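Local structure of PKS (Streptomyces albus, 4OQJ) at residues L467-N472 against T479-L484. The protein probably acts as a ketosynthase of a modular polyketide synthase, condensing acyl units on carrier proteins during oxazolomycin biosynthesis. Numbering follows the deposited sequence.
Sequences LVLSAN and TATADL
Leu469, at the middle of strand segment 467-471, faces Thr481 of helix segment 479-484 with their CA atoms 7.3 Å apart; the two axes run roughly antiparallel at 141° and approach to 9.0 Å. No hydrogen bond crosses the interface, and the leucine does most of the work by dividing its two methyls. CD2 lies against the helix backbone, 3.5 Å from Thr481 CA and also 3.5 Å from Thr481 OG1, the two side chains crossing at about a right angle. CD1 turns instead to Leu484, meeting its CD2 at 3.6 Å. The Leu484 methyl comes from three residues farther along the helix, where CG stands anti to the backbone N (chi1 180°). Ala480 adds a small surface beside the leucine, its carbonyl O 3.9 Å from Leu469 CD2 while accepting the helical bond from Leu484 N. Thr481 OG1 lies beside its own backbone N (chi1 -57°), hydrogen-bonded to Leu477 O one turn back and to Arg514 NH1, so this buried hydroxyl is satisfied by two partners. Leu528 of helix 521-530 touches both Thr481 and Leu484. Strand 465-471, an edge of a three-stranded antiparallel sheet, pairs with strand 512-518 and leads through a two-residue link into helix 474-490, which folds back over one sheet face: a beta-alpha unit in a small alpha/beta subdomain, consistent with the linker region that follows polyketide synthase ketosynthases.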
ATOM      1  N   LEU A 467      -6.269  40.637   0.756  1.00 24.25           N
ATOM      2  CA  LEU A 467      -5.753  39.542  -0.065  1.00 22.92           C
ATOM      3  C   LEU A 467      -4.237  39.467   0.059  1.00 21.60           C
ATOM      4  O   LEU A 467      -3.557  40.475  -0.132  1.00 22.23           O
ATOM      5  CB  LEU A 467      -6.149  39.746  -1.524  1.00 24.22           C
ATOM      6  CG  LEU A 467      -7.636  39.967  -1.796  1.00 30.55           C
ATOM      7  CD1 LEU A 467      -7.873  40.047  -3.300  1.00 34.25           C
ATOM      8  CD2 LEU A 467      -8.476  38.855  -1.176  1.00 30.05           C
ATOM      9  N   VAL A 468      -3.707  38.291   0.389  1.00 20.06           N
ATOM     10  CA  VAL A 468      -2.262  38.141   0.535  1.00 19.74           C
ATOM     11  C   VAL A 468      -1.724  37.096  -0.454  1.00 23.06           C
ATOM     12  O   VAL A 468      -2.363  36.078  -0.724  1.00 23.27           O
ATOM     13  CB  VAL A 468      -1.876  37.790   1.991  1.00 19.05           C
ATOM     14  CG1 VAL A 468      -2.273  38.936   2.928  1.00 22.51           C
ATOM     15  CG2 VAL A 468      -2.503  36.474   2.429  1.00 17.93           C
ATOM     16  N   LEU A 469      -0.578  37.411  -1.047  1.00 21.69           N
ATOM     17  CA  LEU A 469       0.093  36.531  -1.999  1.00 20.46           C
ATOM     18  C   LEU A 469       1.546  36.430  -1.594  1.00 19.06           C
ATOM     19  O   LEU A 469       2.130  37.411  -1.125  1.00 19.42           O
ATOM     20  CB  LEU A 469      -0.005  37.069  -3.431  1.00 23.34           C
ATOM     21  CG  LEU A 469      -1.293  36.875  -4.233  1.00 36.11           C
ATOM     22  CD1 LEU A 469      -2.425  37.697  -3.670  1.00 41.77           C
ATOM     23  CD2 LEU A 469      -1.045  37.271  -5.679  1.00 40.69           C
ATOM     24  N   SER A 470       2.138  35.252  -1.762  1.00 17.19           N
ATOM     25  CA  SER A 470       3.575  35.112  -1.535  1.00 18.22           C
ATOM     26  C   SER A 470       4.158  34.040  -2.443  1.00 17.08           C
ATOM     27  O   SER A 470       3.487  33.072  -2.808  1.00 16.94           O
ATOM     28  CB  SER A 470       3.881  34.813  -0.056  1.00 21.91           C
ATOM     29  OG  SER A 470       3.408  33.544   0.368  1.00 19.59           O
ATOM     30  N   ALA A 471       5.409  34.255  -2.826  1.00 18.20           N
ATOM     31  CA  ALA A 471       6.119  33.351  -3.710  1.00 20.61           C
ATOM     32  C   ALA A 471       7.591  33.338  -3.322  1.00 20.16           C
ATOM     33  O   ALA A 471       8.034  34.150  -2.510  1.00 19.29           O
ATOM     34  CB  ALA A 471       5.939  33.766  -5.158  1.00 21.52           C
ATOM     35  N   ASN A 472       8.340  32.408  -3.903  1.00 18.18           N
ATOM     36  CA  ASN A 472       9.732  32.209  -3.529  1.00 18.19           C
ATOM     37  C   ASN A 472      10.684  33.055  -4.376  1.00 20.70           C
ATOM     38  O   ASN A 472      11.881  33.074  -4.115  1.00 23.65           O
ATOM     39  CB  ASN A 472      10.110  30.733  -3.649  1.00 15.91           C
ATOM     40  CG  ASN A 472      11.316  30.385  -2.817  1.00 16.35           C
ATOM     41  OD1 ASN A 472      11.412  30.774  -1.653  1.00 19.17           O
ATOM     42  ND2 ASN A 472      12.249  29.664  -3.406  1.00 18.66           N
ATOM     43  N   THR A 479       3.818  36.588 -11.498  1.00 26.01           N
ATOM     44  CA  THR A 479       2.988  35.661 -12.243  1.00 21.23           C
ATOM     45  C   THR A 479       1.770  35.265 -11.435  1.00 23.28           C
ATOM     46  O   THR A 479       0.660  35.204 -11.967  1.00 22.11           O
ATOM     47  CB  THR A 479       3.768  34.374 -12.641  1.00 31.28           C
ATOM     48  OG1 THR A 479       4.913  34.723 -13.432  1.00 31.06           O
ATOM     49  CG2 THR A 479       2.890  33.419 -13.426  1.00 30.27           C
ATOM     50  N   ALA A 480       1.976  34.964 -10.153  1.00 26.29           N
ATOM     51  CA  ALA A 480       0.865  34.577  -9.286  1.00 22.58           C
ATOM     52  C   ALA A 480      -0.159  35.707  -9.178  1.00 20.70           C
ATOM     53  O   ALA A 480      -1.370  35.456  -9.147  1.00 25.69           O
ATOM     54  CB  ALA A 480       1.373  34.186  -7.902  1.00 22.66           C
ATOM     55  N   THR A 481       0.333  36.944  -9.102  1.00 21.23           N
ATOM     56  CA  THR A 481      -0.537  38.121  -9.078  1.00 25.86           C
ATOM     57  C   THR A 481      -1.372  38.231 -10.365  1.00 27.05           C
ATOM     58  O   THR A 481      -2.592  38.433 -10.316  1.00 26.21           O
ATOM     59  CB  THR A 481       0.283  39.394  -8.882  1.00 28.08           C
ATOM     60  OG1 THR A 481       1.050  39.282  -7.675  1.00 26.90           O
ATOM     61  CG2 THR A 481      -0.638  40.647  -8.797  1.00 32.44           C
ATOM     62  N   ALA A 482      -0.719  38.085 -11.514  1.00 27.51           N
ATOM     63  CA  ALA A 482      -1.434  38.093 -12.796  1.00 29.23           C
ATOM     64  C   ALA A 482      -2.449  36.952 -12.873  1.00 31.74           C
ATOM     65  O   ALA A 482      -3.589  37.161 -13.284  1.00 27.13           O
ATOM     66  CB  ALA A 482      -0.448  38.005 -13.941  1.00 32.69           C
ATOM     67  N   ASP A 483      -2.047  35.748 -12.460  1.00 28.86           N
ATOM     68  CA  ASP A 483      -2.954  34.601 -12.446  1.00 28.72           C
ATOM     69  C   ASP A 483      -4.191  34.851 -11.588  1.00 25.91           C
ATOM     70  O   ASP A 483      -5.304  34.487 -11.973  1.00 25.49           O
ATOM     71  CB  ASP A 483      -2.252  33.334 -11.914  1.00 32.73           C
ATOM     72  CG  ASP A 483      -1.208  32.763 -12.879  1.00 45.00           C
ATOM     73  OD1 ASP A 483      -1.202  33.135 -14.075  1.00 42.94           O
ATOM     74  OD2 ASP A 483      -0.391  31.920 -12.428  1.00 47.49           O
ATOM     75  N   LEU A 484      -3.995  35.398 -10.388  1.00 24.55           N
ATOM     76  CA  LEU A 484      -5.125  35.642  -9.494  1.00 23.55           C
ATOM     77  C   LEU A 484      -6.034  36.703 -10.097  1.00 24.15           C
ATOM     78  O   LEU A 484      -7.258  36.579 -10.065  1.00 27.57           O
ATOM     79  CB  LEU A 484      -4.655  36.095  -8.107  1.00 23.14           C
ATOM     80  CG  LEU A 484      -5.798  36.369  -7.119  1.00 21.87           C
ATOM     81  CD1 LEU A 484      -6.610  35.114  -6.869  1.00 23.46           C
ATOM     82  CD2 LEU A 484      -5.285  36.945  -5.800  1.00 20.52           C
TER